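Local coordinates for SusD superfamily protein (Bacteroides fragilis NCTC 9343, PDB 3NQP), which probably binds glycans at the bacterial outer membrane, as a SusD-family member expected to hand them to a partner transporter, at residues A22-Y27 against N96-R101; I31-R36 against E273-N278; G86-R91 against A125-D130. All coordinates share one frame; numbering follows the deposited sequence.

Interaction 1: A22-Y27 against N96-R101; sequences AQATAY and NLFIAR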
ATOM      1  N   ALA A  22      29.347 -12.573   7.780  1.00 23.41           N
ATOM      2  CA  ALA A  22      28.324 -12.649   8.832  1.00 23.27           C
ATOM      3  C   ALA A  22      27.800 -11.271   9.267  1.00 22.31           C
ATOM      4  O   ALA A  22      26.607 -11.101   9.529  1.00 20.38           O
ATOM      5  CB  ALA A  22      28.868 -13.454  10.085  1.00 22.77           C
ATOM      6  N   GLN A  23      28.683 -10.285   9.298  1.00 21.41           N
ATOM      7  CA  GLN A  23      28.299  -8.948   9.738  1.00 24.71           C
ATOM      8  C   GLN A  23      27.444  -8.233   8.688  1.00 22.95           C
ATOM      9  O   GLN A  23      26.419  -7.613   9.005  1.00 23.44           O
ATOM     10  CB  GLN A  23      29.549  -8.121  10.048  1.00 28.57           C
ATOM     11  CG  GLN A  23      30.359  -8.619  11.261  1.00 34.60           C
ATOM     12  CD  GLN A  23      31.699  -7.920  11.371  1.00 38.72           C
ATOM     13  OE1 GLN A  23      32.453  -7.827  10.400  1.00 39.01           O
ATOM     14  NE2 GLN A  23      31.986  -7.387  12.555  1.00 44.02           N
ATOM     15  N   ALA A  24      27.860  -8.328   7.434  1.00 21.09           N
ATOM     16  CA  ALA A  24      27.100  -7.728   6.354  1.00 19.62           C
ATOM     17  C   ALA A  24      25.713  -8.362   6.281  1.00 19.34           C
ATOM     18  O   ALA A  24      24.724  -7.669   6.154  1.00 20.48           O
ATOM     19  CB  ALA A  24      27.831  -7.894   5.042  1.00 18.34           C
ATOM     20  N   THR A  25      25.650  -9.686   6.372  1.00 17.59           N
ATOM     21  CA  THR A  25      24.393 -10.396   6.291  1.00 17.70           C
ATOM     22  C   THR A  25      23.461 -10.043   7.471  1.00 18.30           C
ATOM     23  O   THR A  25      22.246  -9.887   7.278  1.00 19.82           O
ATOM     24  CB  THR A  25      24.661 -11.883   6.227  1.00 16.20           C
ATOM     25  OG1 THR A  25      25.371 -12.168   5.028  1.00 21.14           O
ATOM     26  CG2 THR A  25      23.327 -12.694   6.257  1.00 17.31           C
ATOM     27  N   ALA A  26      24.032  -9.920   8.679  1.00 20.21           N
ATOM     28  CA  ALA A  26      23.285  -9.454   9.853  1.00 20.40           C
ATOM     29  C   ALA A  26      22.696  -8.055   9.601  1.00 20.18           C
ATOM     30  O   ALA A  26      21.549  -7.791   9.937  1.00 17.63           O
ATOM     31  CB  ALA A  26      24.167  -9.444  11.146  1.00 17.41           C
ATOM     32  N   TYR A  27      23.478  -7.166   9.011  1.00 14.52           N
ATOM     33  CA  TYR A  27      23.009  -5.835   8.786  1.00 18.95           C
ATOM     34  C   TYR A  27      21.877  -5.835   7.738  1.00 17.14           C
ATOM     35  O   TYR A  27      20.919  -5.083   7.878  1.00 18.34           O
ATOM     36  CB  TYR A  27      24.180  -4.942   8.382  1.00 17.75           C
ATOM     37  CG  TYR A  27      23.980  -3.483   8.669  1.00 19.63           C
ATOM     38  CD1 TYR A  27      24.417  -2.925   9.872  1.00 21.96           C
ATOM     39  CD2 TYR A  27      23.368  -2.641   7.732  1.00 21.01           C
ATOM     40  CE1 TYR A  27      24.295  -1.580  10.138  1.00 26.16           C
ATOM     41  CE2 TYR A  27      23.237  -1.286   7.984  1.00 19.44           C
ATOM     42  CZ  TYR A  27      23.695  -0.759   9.199  1.00 23.44           C
ATOM     43  OH  TYR A  27      23.569   0.560   9.489  1.00 24.77           O
ATOM     44  N   ASN A  96      22.697   4.097   3.619  1.00 14.80           N
ATOM     45  CA  ASN A  96      23.893   4.816   3.149  1.00 15.72           C
ATOM     46  C   ASN A  96      25.147   4.175   3.725  1.00 17.42           C
ATOM     47  O   ASN A  96      26.116   3.939   3.020  1.00 18.75           O
ATOM     48  CB  ASN A  96      23.793   6.300   3.522  1.00 14.70           C
ATOM     49  CG  ASN A  96      22.557   6.979   2.933  1.00 20.97           C
ATOM     50  OD1 ASN A  96      21.973   6.478   1.992  1.00 19.42           O
ATOM     51  ND2 ASN A  96      22.174   8.135   3.485  1.00 13.80           N
ATOM     52  N   LEU A  97      25.106   3.862   5.016  1.00 20.86           N
ATOM     53  CA  LEU A  97      26.251   3.266   5.678  1.00 23.07           C
ATOM     54  C   LEU A  97      26.567   1.902   5.067  1.00 21.62           C
ATOM     55  O   LEU A  97      27.708   1.575   4.832  1.00 18.12           O
ATOM     56  CB  LEU A  97      25.960   3.118   7.182  1.00 22.83           C
ATOM     57  CG  LEU A  97      27.116   2.666   8.085  1.00 29.61           C
ATOM     58  CD1 LEU A  97      28.295   3.627   7.931  1.00 36.36           C
ATOM     59  CD2 LEU A  97      26.670   2.592   9.552  1.00 29.95           C
ATOM     60  N   PHE A  98      25.548   1.085   4.823  1.00 20.53           N
ATOM     61  CA  PHE A  98      25.800  -0.202   4.196  1.00 20.03           C
ATOM     62  C   PHE A  98      26.487  -0.035   2.842  1.00 20.13           C
ATOM     63  O   PHE A  98      27.428  -0.773   2.517  1.00 19.41           O
ATOM     64  CB  PHE A  98      24.534  -0.999   4.038  1.00 17.54           C
ATOM     65  CG  PHE A  98      24.762  -2.415   3.557  1.00 17.76           C
ATOM     66  CD1 PHE A  98      24.901  -3.468   4.460  1.00 17.16           C
ATOM     67  CD2 PHE A  98      24.794  -2.707   2.206  1.00 17.91           C
ATOM     68  CE1 PHE A  98      25.076  -4.779   4.005  1.00 14.90           C
ATOM     69  CE2 PHE A  98      24.995  -4.019   1.757  1.00 17.01           C
ATOM     70  CZ  PHE A  98      25.162  -5.046   2.676  1.00 13.86           C
ATOM     71  N   ILE A  99      26.011   0.918   2.048  1.00 18.70           N
ATOM     72  CA  ILE A  99      26.543   1.110   0.711  1.00 20.57           C
ATOM     73  C   ILE A  99      28.008   1.546   0.789  1.00 23.94           C
ATOM     74  O   ILE A  99      28.871   0.953   0.134  1.00 23.46           O
ATOM     75  CB  ILE A  99      25.732   2.131  -0.100  1.00 20.27           C
ATOM     76  CG1 ILE A  99      24.354   1.546  -0.455  1.00 17.54           C
ATOM     77  CG2 ILE A  99      26.476   2.533  -1.332  1.00 17.81           C
ATOM     78  CD1 ILE A  99      23.401   2.584  -1.138  1.00 21.85           C
ATOM     79  N   ALA A 100      28.271   2.557   1.612  1.00 24.84           N
ATOM     80  CA  ALA A 100      29.648   3.025   1.879  1.00 26.29           C
ATOM     81  C   ALA A 100      30.567   1.861   2.316  1.00 25.34           C
ATOM     82  O   ALA A 100      31.655   1.692   1.793  1.00 27.31           O
ATOM     83  CB  ALA A 100      29.628   4.152   2.956  1.00 25.07           C
ATOM     84  N   ARG A 101      30.124   1.028   3.241  1.00 24.22           N
ATOM     85  CA  ARG A 101      31.008  -0.053   3.724  1.00 27.06           C
ATOM     86  C   ARG A 101      31.217  -1.227   2.788  1.00 27.45           C
ATOM     87  O   ARG A 101      32.271  -1.872   2.816  1.00 29.92           O
ATOM     88  CB  ARG A 101      30.515  -0.604   5.049  1.00 26.48           C
ATOM     89  CG  ARG A 101      30.680   0.376   6.207  1.00 33.62           C
ATOM     90  CD  ARG A 101      30.576  -0.392   7.528  1.00 49.06           C
ATOM     91  NE  ARG A 101      29.972   0.379   8.609  1.00 59.92           N
ATOM     92  CZ  ARG A 101      30.040   0.058   9.903  1.00 73.50           C
ATOM     93  NH1 ARG A 101      30.710  -1.024  10.309  1.00 76.31           N
ATOM     94  NH2 ARG A 101      29.450   0.839  10.808  1.00 77.87           N
TER
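Tyr-27 and Phe-98 mark the closest point between two nearly antiparallel helical segments: their CA atoms lie 7.8 Å apart, while the segment axes come no nearer than 11.6 Å and cross at -156°. At that spacing the backbones do not touch each other, and long side chains have to bridge the gap. Both aromatic residues hold CG anti to the backbone N (chi1 -156° for Tyr-27 and -173° for Phe-98), which swings each ring out toward the other helix. The two side chains then slide past one another in opposite directions, with Tyr-27 CD2 and Phe-98 CD1 3.7 Å apart, an approach at the edge of the Phe-98 ring. The far end of that ring reaches helix 21-37 near its N-terminal end, where Phe-98 CE1 stands 3.6 Å from the carbonyl O of Ala-24, again close to the ring plane. Ala-24 CB lies 4.3 Å from Phe-98 CE1, so the ring tip meets both the methyl and the carbonyl. Tyr-27 in turn spans the whole distance to helix 89-102. Its OH comes to rest 3.7 Å from Leu-97 CD2, the leucine side chain crossing the tyrosine at about a right angle. Trp-18 meets the Tyr-27 ring edge-to-face, touches Phe-98 and forms a cation-pi pair with Arg-101. Tyr-116 and Val-120 of helix 110-135 also pack on Phe-98. The contact thus joins two helices of the N-terminal helical part, consistent with the TPR-like scaffold of SusD proteins. No hydrogen bond links the two segments; across them the contact is mainly apolar packing of the two rings with Leu-97 and Ala-24, supplemented perhaps by a weak electrostatic attraction between the aromatic edge of Phe-98 and the Ala-24 carbonyl.

Interaction 2: I31-R36 against E273-N278; sequences IHKHLR and EGEATN. With EDO (1,2-ethanediol), chain F; EDO (1,2-ethanediol), chain G.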
ATOM      1  N   ILE A  31      18.285  -4.288   8.298  1.00 15.84           N
ATOM      2  CA  ILE A  31      17.636  -3.387   7.318  1.00 15.85           C
ATOM      3  C   ILE A  31      16.211  -3.881   7.018  1.00 14.72           C
ATOM      4  O   ILE A  31      15.264  -3.084   6.963  1.00 13.38           O
ATOM      5  CB  ILE A  31      18.457  -3.239   6.012  1.00 14.88           C
ATOM      6  CG1 ILE A  31      19.664  -2.292   6.216  1.00 17.67           C
ATOM      7  CG2 ILE A  31      17.522  -2.780   4.816  1.00 13.20           C
ATOM      8  CD1 ILE A  31      20.779  -2.444   5.137  1.00 12.57           C
ATOM      9  N   HIS A  32      16.041  -5.190   6.836  1.00 15.09           N
ATOM     10  CA  HIS A  32      14.697  -5.698   6.546  1.00 16.55           C
ATOM     11  C   HIS A  32      13.715  -5.618   7.741  1.00 16.24           C
ATOM     12  O   HIS A  32      12.531  -5.436   7.554  1.00 11.68           O
ATOM     13  CB  HIS A  32      14.743  -7.105   5.920  1.00 18.01           C
ATOM     14  CG  HIS A  32      15.169  -7.087   4.490  1.00 15.57           C
ATOM     15  ND1 HIS A  32      16.492  -6.965   4.108  1.00 17.06           N
ATOM     16  CD2 HIS A  32      14.444  -7.097   3.347  1.00 13.29           C
ATOM     17  CE1 HIS A  32      16.562  -6.916   2.792  1.00 16.42           C
ATOM     18  NE2 HIS A  32      15.335  -7.016   2.304  1.00 15.57           N
ATOM     19  N   LYS A  33      14.210  -5.771   8.964  1.00 17.10           N
ATOM     20  CA  LYS A  33      13.341  -5.720  10.129  1.00 15.08           C
ATOM     21  C   LYS A  33      12.930  -4.253  10.384  1.00 15.11           C
ATOM     22  O   LYS A  33      11.841  -3.982  10.859  1.00 13.95           O
ATOM     23  CB  LYS A  33      14.006  -6.345  11.353  1.00 17.71           C
ATOM     24  CG  LYS A  33      14.291  -7.878  11.172  1.00 19.00           C
ATOM     25  CD  LYS A  33      14.590  -8.583  12.477  1.00 31.17           C
ATOM     26  CE  LYS A  33      14.869 -10.112  12.293  1.00 40.72           C
ATOM     27  NZ  LYS A  33      14.380 -10.699  10.968  1.00 37.60           N
ATOM     28  N   HIS A  34      13.808  -3.311  10.074  0.50 14.36           N
ATOM     29  CA  HIS A  34      13.468  -1.901  10.215  0.50 13.45           C
ATOM     30  C   HIS A  34      12.463  -1.522   9.140  0.50 13.96           C
ATOM     31  O   HIS A  34      11.629  -0.632   9.342  0.50 12.85           O
ATOM     32  CB  HIS A  34      14.718  -1.015  10.095  0.50 14.42           C
ATOM     33  CG  HIS A  34      15.532  -0.932  11.350  0.50 17.48           C
ATOM     34  ND1 HIS A  34      16.913  -0.966  11.348  0.50 24.25           N
ATOM     35  CD2 HIS A  34      15.166  -0.811  12.646  0.50 23.18           C
ATOM     36  CE1 HIS A  34      17.361  -0.875  12.586  0.50 20.39           C
ATOM     37  NE2 HIS A  34      16.321  -0.777  13.396  0.50 20.00           N
ATOM     38  N   LEU A  35      12.549  -2.181   7.986  1.00 11.50           N
ATOM     39  CA  LEU A  35      11.579  -1.964   6.934  1.00 12.02           C
ATOM     40  C   LEU A  35      10.236  -2.537   7.428  1.00 12.72           C
ATOM     41  O   LEU A  35       9.203  -1.895   7.242  1.00 11.38           O
ATOM     42  CB  LEU A  35      11.989  -2.642   5.633  1.00 13.10           C
ATOM     43  CG  LEU A  35      11.072  -2.560   4.433  1.00 14.26           C
ATOM     44  CD1 LEU A  35      11.035  -1.082   3.937  1.00 11.41           C
ATOM     45  CD2 LEU A  35      11.520  -3.527   3.346  1.00 13.40           C
ATOM     46  N   ARG A  36      10.256  -3.733   8.026  1.00 10.72           N
ATOM     47  CA  ARG A  36       9.040  -4.310   8.598  1.00 11.40           C
ATOM     48  C   ARG A  36       8.384  -3.313   9.569  1.00 13.98           C
ATOM     49  O   ARG A  36       7.154  -3.111   9.551  1.00 15.19           O
ATOM     50  CB  ARG A  36       9.368  -5.601   9.347  1.00 11.22           C
ATOM     51  CG  ARG A  36       8.210  -6.224  10.103  1.00 14.24           C
ATOM     52  CD  ARG A  36       8.676  -7.192  11.182  1.00 10.99           C
ATOM     53  NE  ARG A  36       9.425  -6.475  12.206  1.00 19.71           N
ATOM     54  CZ  ARG A  36      10.396  -6.985  12.941  1.00 20.77           C
ATOM     55  NH1 ARG A  36      10.773  -8.252  12.809  1.00 21.90           N
ATOM     56  NH2 ARG A  36      10.994  -6.199  13.808  1.00 22.46           N
ATOM     57  N   GLU A 273       5.223 -15.124  14.392  1.00 15.70           N
ATOM     58  CA  GLU A 273       4.908 -15.394  15.796  1.00 17.13           C
ATOM     59  C   GLU A 273       6.185 -15.504  16.619  1.00 18.20           C
ATOM     60  O   GLU A 273       7.169 -16.090  16.192  1.00 18.57           O
ATOM     61  CB  GLU A 273       4.082 -16.660  15.942  1.00 17.65           C
ATOM     62  CG  GLU A 273       3.656 -16.973  17.364  1.00 19.50           C
ATOM     63  CD  GLU A 273       2.742 -18.185  17.443  1.00 15.19           C
ATOM     64  OE1 GLU A 273       2.425 -18.798  16.413  1.00 17.12           O
ATOM     65  OE2 GLU A 273       2.307 -18.498  18.543  1.00 19.32           O
ATOM     66  N   GLY A 274       6.175 -14.868  17.779  1.00 21.72           N
ATOM     67  CA  GLY A 274       7.343 -14.857  18.636  1.00 22.96           C
ATOM     68  C   GLY A 274       8.422 -13.876  18.282  1.00 24.25           C
ATOM     69  O   GLY A 274       9.416 -13.812  18.991  1.00 24.93           O
ATOM     70  N   GLU A 275       8.254 -13.114  17.204  1.00 21.65           N
ATOM     71  CA  GLU A 275       9.261 -12.111  16.802  1.00 19.57           C
ATOM     72  C   GLU A 275       8.612 -10.724  16.634  1.00 16.31           C
ATOM     73  O   GLU A 275       8.966  -9.781  17.337  1.00 17.68           O
ATOM     74  CB  GLU A 275       9.956 -12.563  15.525  1.00 20.52           C
ATOM     75  CG  GLU A 275      11.068 -11.630  14.991  1.00 26.63           C
ATOM     76  CD  GLU A 275      11.763 -12.219  13.746  1.00 35.41           C
ATOM     77  OE1 GLU A 275      11.182 -12.155  12.624  1.00 52.02           O
ATOM     78  OE2 GLU A 275      12.887 -12.749  13.873  1.00 44.65           O
ATOM     79  N   ALA A 276       7.649 -10.612  15.721  1.00 12.33           N
ATOM     80  CA  ALA A 276       6.927  -9.357  15.501  1.00 12.64           C
ATOM     81  C   ALA A 276       5.591  -9.697  14.893  1.00 14.20           C
ATOM     82  O   ALA A 276       5.494 -10.609  14.055  1.00 13.82           O
ATOM     83  CB  ALA A 276       7.716  -8.445  14.596  1.00 12.20           C
ATOM     84  N   THR A 277       4.553  -9.023  15.389  1.00 15.97           N
ATOM     85  CA  THR A 277       3.194  -9.112  14.883  1.00 11.25           C
ATOM     86  C   THR A 277       2.683  -7.709  14.536  1.00 12.92           C
ATOM     87  O   THR A 277       3.301  -6.717  14.878  1.00 13.96           O
ATOM     88  CB  THR A 277       2.249  -9.811  15.923  1.00 14.81           C
ATOM     89  OG1 THR A 277       2.269  -9.104  17.166  1.00 12.90           O
ATOM     90  CG2 THR A 277       2.693 -11.274  16.173  1.00  8.51           C
ATOM     91  N   ASN A 278       1.575  -7.621  13.813  1.00 12.88           N
ATOM     92  CA  ASN A 278       1.105  -6.339  13.321  1.00  8.76           C
ATOM     93  C   ASN A 278      -0.186  -5.962  14.045  1.00 11.31           C
ATOM     94  O   ASN A 278      -0.709  -6.749  14.874  1.00 10.03           O
ATOM     95  CB  ASN A 278       0.972  -6.395  11.799  1.00 10.20           C
ATOM     96  CG  ASN A 278       0.023  -7.474  11.327  1.00 17.38           C
ATOM     97  OD1 ASN A 278      -1.136  -7.482  11.732  1.00  6.75           O
ATOM     98  ND2 ASN A 278       0.497  -8.354  10.415  1.00 12.11           N
TER
HETATM   99  C1  EDO F1006       5.611  -7.331  18.862  1.00 24.24           C
HETATM  100  O1  EDO F1006       5.295  -6.983  17.476  1.00 19.37           O
HETATM  101  C2  EDO F1006       4.610  -8.202  19.639  1.00 23.81           C
HETATM  102  O2  EDO F1006       4.093  -9.453  19.041  1.00 17.15           O
HETATM  103  C1  EDO G1007      12.501 -11.806   8.028  1.00 41.99           C
HETATM  104  O1  EDO G1007      12.257 -11.255   9.339  1.00 45.18           O
HETATM  105  C2  EDO G1007      13.067 -10.726   7.114  1.00 38.78           C
HETATM  106  O2  EDO G1007      14.348 -10.338   7.632  1.00 46.66           O
HETATM  107  O   HOH W   1       9.128 -10.367  11.736  1.00 15.69           O
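Lys-33 NZ draws on both a bound ethanediol and the acidic side chain of Glu-275. It donates to O1 of the ethanediol of chain G over 2.7 Å and weakly to O2 of the same molecule, while its salt bridge to Glu-275 OE2 is long, at 3.9 Å. The lysine chain runs extended and then bends at its last torsion to a nearly eclipsed chi4 of -18°, crossing Glu-275 at about a right angle. Arg-36 approaches the same acid from another side. Direct pairing of Arg-36 NH1 with Glu-275 OE1 is again long, at 3.9 Å, and the guanidinium and carboxylate planes are turned 50° apart, so no flat two-pronged bridge forms. A water mends the gap: it accepts from Arg-36 NH1 at 2.9 Å and donates to Glu-275 OE1 at 2.9 Å. The guanidinium is sandwiched, with Ala-276 CB 3.3 Å above one face and Lys-33 CB 3.7 Å from the other, both displaced toward the rim. A bend at chi3 (64°) turns the arginine tip for this fit. Glu-275 OE1 lies at its edge, near the plane, and NE and NH2 have hydrogen-bond partners just beyond the segments, which helps fix its rotation. Lys-33, Arg-36 and Glu-275 thus form a salt-bridge network, with Glu-275 and Ala-276 at a classic beta bulge. With two cations beside it, Glu-275 is probably held in its charged form. Thr-277 grips the chain F ethanediol; both diols probably come from the crystallisation liquor. The contact lies at the surface, where helix 21-37 meets the loop after strand 265-269. Arg-36 also packs on Ile-269 of that strand and on Phe-271, while Leu-35 rests against the strand and helix 110-135.

Interaction 3: G86-R91 against A125-D130; sequences GDLFGR and AFYYFD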
ATOM      1  N   GLY A  86       8.116  11.126   9.055  1.00 16.28           N
ATOM      2  CA  GLY A  86       7.763   9.729   9.176  1.00 16.48           C
ATOM      3  C   GLY A  86       8.866   8.855   9.777  1.00 16.97           C
ATOM      4  O   GLY A  86       8.861   7.652   9.597  1.00 14.00           O
ATOM      5  N   ASP A  87       9.852   9.488  10.407  1.00 19.02           N
ATOM      6  CA  ASP A  87      10.988   8.825  11.050  1.00 21.36           C
ATOM      7  C   ASP A  87      11.716   7.894  10.085  1.00 19.24           C
ATOM      8  O   ASP A  87      12.202   6.849  10.480  1.00 19.56           O
ATOM      9  CB  ASP A  87      10.500   8.062  12.298  1.00 23.91           C
ATOM     10  CG  ASP A  87      11.595   7.903  13.375  1.00 33.57           C
ATOM     11  OD1 ASP A  87      12.622   8.606  13.341  1.00 27.77           O
ATOM     12  OD2 ASP A  87      11.408   7.077  14.279  1.00 35.03           O
ATOM     13  N   LEU A  88      11.754   8.237   8.804  1.00 14.80           N
ATOM     14  CA  LEU A  88      12.441   7.389   7.850  1.00 15.48           C
ATOM     15  C   LEU A  88      13.936   7.676   7.657  1.00 17.05           C
ATOM     16  O   LEU A  88      14.651   6.834   7.063  1.00 16.90           O
ATOM     17  CB  LEU A  88      11.751   7.393   6.498  1.00 14.17           C
ATOM     18  CG  LEU A  88      10.284   6.908   6.508  1.00 21.97           C
ATOM     19  CD1 LEU A  88       9.677   6.971   5.104  1.00 18.36           C
ATOM     20  CD2 LEU A  88      10.180   5.519   7.071  1.00 17.46           C
ATOM     21  N   PHE A  89      14.433   8.819   8.103  1.00 17.60           N
ATOM     22  CA  PHE A  89      15.843   9.146   7.799  1.00 18.49           C
ATOM     23  C   PHE A  89      16.833   8.276   8.575  1.00 19.53           C
ATOM     24  O   PHE A  89      17.949   8.031   8.086  1.00 18.95           O
ATOM     25  CB  PHE A  89      16.159  10.654   7.941  1.00 18.79           C
ATOM     26  CG  PHE A  89      15.669  11.463   6.775  1.00 19.09           C
ATOM     27  CD1 PHE A  89      16.280  11.350   5.533  1.00 13.27           C
ATOM     28  CD2 PHE A  89      14.571  12.275   6.905  1.00 17.48           C
ATOM     29  CE1 PHE A  89      15.828  12.059   4.458  1.00 19.29           C
ATOM     30  CE2 PHE A  89      14.098  12.966   5.827  1.00 19.61           C
ATOM     31  CZ  PHE A  89      14.732  12.884   4.603  1.00 18.08           C
ATOM     32  N   GLY A  90      16.450   7.786   9.754  1.00 20.03           N
ATOM     33  CA  GLY A  90      17.340   6.861  10.471  1.00 22.00           C
ATOM     34  C   GLY A  90      17.570   5.596   9.633  1.00 21.76           C
ATOM     35  O   GLY A  90      18.725   5.135   9.445  1.00 21.03           O
ATOM     36  N   ARG A  91      16.477   5.066   9.079  1.00 20.99           N
ATOM     37  CA  ARG A  91      16.540   3.899   8.184  1.00 19.41           C
ATOM     38  C   ARG A  91      17.398   4.152   6.951  1.00 19.82           C
ATOM     39  O   ARG A  91      18.233   3.314   6.584  1.00 15.29           O
ATOM     40  CB  ARG A  91      15.131   3.511   7.753  1.00 21.38           C
ATOM     41  CG  ARG A  91      14.388   2.765   8.831  1.00 19.54           C
ATOM     42  CD  ARG A  91      12.911   2.959   8.640  1.00 26.49           C
ATOM     43  NE  ARG A  91      12.160   2.144   9.566  1.00 27.60           N
ATOM     44  CZ  ARG A  91      11.606   2.580  10.687  1.00 25.79           C
ATOM     45  NH1 ARG A  91      11.686   3.854  11.080  1.00 24.67           N
ATOM     46  NH2 ARG A  91      10.964   1.710  11.429  1.00 30.85           N
ATOM     47  N   ALA A 125      15.560   3.820  -2.850  1.00 12.26           N
ATOM     48  CA  ALA A 125      14.520   4.315  -3.739  1.00 12.53           C
ATOM     49  C   ALA A 125      13.123   4.203  -3.095  1.00 12.06           C
ATOM     50  O   ALA A 125      12.291   5.089  -3.220  1.00 10.90           O
ATOM     51  CB  ALA A 125      14.523   3.526  -5.069  1.00 11.38           C
ATOM     52  N   PHE A 126      12.850   3.050  -2.497  1.00 11.65           N
ATOM     53  CA  PHE A 126      11.560   2.788  -1.907  1.00 14.50           C
ATOM     54  C   PHE A 126      11.206   3.846  -0.867  1.00 12.28           C
ATOM     55  O   PHE A 126      10.119   4.404  -0.891  1.00 12.43           O
ATOM     56  CB  PHE A 126      11.555   1.401  -1.283  1.00 13.45           C
ATOM     57  CG  PHE A 126      10.306   1.087  -0.540  1.00 11.58           C
ATOM     58  CD1 PHE A 126       9.219   0.563  -1.203  1.00 17.27           C
ATOM     59  CD2 PHE A 126      10.225   1.304   0.815  1.00 19.13           C
ATOM     60  CE1 PHE A 126       8.073   0.266  -0.528  1.00 14.89           C
ATOM     61  CE2 PHE A 126       9.072   1.008   1.511  1.00 21.81           C
ATOM     62  CZ  PHE A 126       7.987   0.488   0.828  1.00 17.56           C
ATOM     63  N   TYR A 127      12.114   4.082   0.065  1.00 11.19           N
ATOM     64  CA  TYR A 127      11.866   5.033   1.113  1.00 13.66           C
ATOM     65  C   TYR A 127      11.743   6.439   0.530  1.00 13.23           C
ATOM     66  O   TYR A 127      10.834   7.169   0.864  1.00  9.46           O
ATOM     67  CB  TYR A 127      12.983   5.009   2.148  1.00 13.29           C
ATOM     68  CG  TYR A 127      12.923   3.854   3.140  1.00 14.02           C
ATOM     69  CD1 TYR A 127      11.809   3.643   3.964  1.00 13.01           C
ATOM     70  CD2 TYR A 127      14.002   3.009   3.298  1.00 18.36           C
ATOM     71  CE1 TYR A 127      11.779   2.591   4.914  1.00 18.27           C
ATOM     72  CE2 TYR A 127      13.985   1.970   4.251  1.00 18.22           C
ATOM     73  CZ  TYR A 127      12.899   1.771   5.056  1.00 18.38           C
ATOM     74  OH  TYR A 127      12.939   0.738   5.988  1.00 15.03           O
ATOM     75  N   TYR A 128      12.646   6.814  -0.361  1.00 10.39           N
ATOM     76  CA  TYR A 128      12.566   8.167  -0.905  1.00 12.17           C
ATOM     77  C   TYR A 128      11.313   8.419  -1.747  1.00 11.41           C
ATOM     78  O   TYR A 128      10.882   9.560  -1.872  1.00 16.72           O
ATOM     79  CB  TYR A 128      13.848   8.545  -1.666  1.00 12.20           C
ATOM     80  CG  TYR A 128      14.893   9.164  -0.739  1.00  9.23           C
ATOM     81  CD1 TYR A 128      14.691  10.415  -0.143  1.00 17.30           C
ATOM     82  CD2 TYR A 128      16.036   8.498  -0.442  1.00 11.11           C
ATOM     83  CE1 TYR A 128      15.634  10.978   0.733  1.00 16.10           C
ATOM     84  CE2 TYR A 128      17.015   9.062   0.402  1.00 13.05           C
ATOM     85  CZ  TYR A 128      16.812  10.300   0.983  1.00 21.96           C
ATOM     86  OH  TYR A 128      17.793  10.841   1.812  1.00 20.58           O
ATOM     87  N   PHE A 129      10.734   7.368  -2.324  1.00 11.53           N
ATOM     88  CA  PHE A 129       9.524   7.496  -3.146  1.00 13.06           C
ATOM     89  C   PHE A 129       8.296   7.735  -2.248  1.00 11.88           C
ATOM     90  O   PHE A 129       7.411   8.522  -2.619  1.00 12.70           O
ATOM     91  CB  PHE A 129       9.350   6.270  -4.054  1.00 12.17           C
ATOM     92  CG  PHE A 129       8.147   6.324  -4.982  1.00  9.60           C
ATOM     93  CD1 PHE A 129       7.879   7.429  -5.761  1.00 13.19           C
ATOM     94  CD2 PHE A 129       7.293   5.223  -5.080  1.00 13.51           C
ATOM     95  CE1 PHE A 129       6.791   7.448  -6.620  1.00 12.65           C
ATOM     96  CE2 PHE A 129       6.208   5.224  -5.921  1.00 12.23           C
ATOM     97  CZ  PHE A 129       5.954   6.357  -6.715  1.00 17.55           C
ATOM     98  N   ASP A 130       8.231   7.087  -1.084  1.00 12.70           N
ATOM     99  CA  ASP A 130       7.221   7.464  -0.071  1.00  9.61           C
ATOM    100  C   ASP A 130       7.424   8.946   0.327  1.00 12.36           C
ATOM    101  O   ASP A 130       6.445   9.729   0.352  1.00 10.13           O
ATOM    102  CB  ASP A 130       7.264   6.563   1.146  1.00 12.06           C
ATOM    103  CG  ASP A 130       6.376   5.287   1.002  1.00 15.23           C
ATOM    104  OD1 ASP A 130       5.822   5.035  -0.088  1.00 16.59           O
ATOM    105  OD2 ASP A 130       6.275   4.547   1.991  1.00 15.88           O
TER
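Tyr-127 is the tightly packed part of this contact: Leu-88 and Arg-91 both come against its ring from the same side, and Phe-126 CD2 lies over the opposite face. Leu-88 CD2 reaches Tyr-127 CE1 at 4.0 Å, the two side chains meeting at a slant. At the phenol end the aliphatic run of Arg-91 crosses the tyrosine at about a right angle, and Arg-91 CD comes within 3.5 Å of Tyr-127 OH. The second pairing is slighter. Although the Phe-89 side chain sets out away from helix 110-135, with CG anti to the carbonyl carbon (chi1 -77°) its ring comes back toward it, and Tyr-128 OH meets the edge in plane, 3.5 Å from Phe-89 CE1; that hydroxyl is hydrogen-bonded to Arg-141 O. Toward solvent, the Arg-91 head donates from NE to His-34 O, makes a weak NH1 bond of 3.1 Å to O of the exposed Asp-87, and lies near an acetate ion, probably from the crystallisation liquor. In the mostly helical N-terminal part of this SusD protein, helix 89-102, with the residues leading into it, packs on the long helix 110-135, consistent with the family's TPR-like helical scaffold.

How the interactions relate
Interaction 3 is the most buried of the three, interaction 1 is partly buried, and interaction 2 lies at the surface. Their chemistry follows: rings and aliphatic chains carry interactions 1 and 3, whereas long salt bridges, a bridging water and a methyl against a guanidinium carry interaction 2. Helix 21-37 serves interactions 1 and 2, and helix 89-102 serves interactions 1 and 3. Interactions 1 and 2 touch by packing of Phe-98 against Ile-31; interactions 2 and 3 touch where Leu-35 meets Phe-126 and Tyr-127, and through a probable hydrogen bond from Arg-91 NE to His-34 O. Only interaction 2 reaches a distant segment, 273-278, joining the N-terminal helices to the SusD-family region.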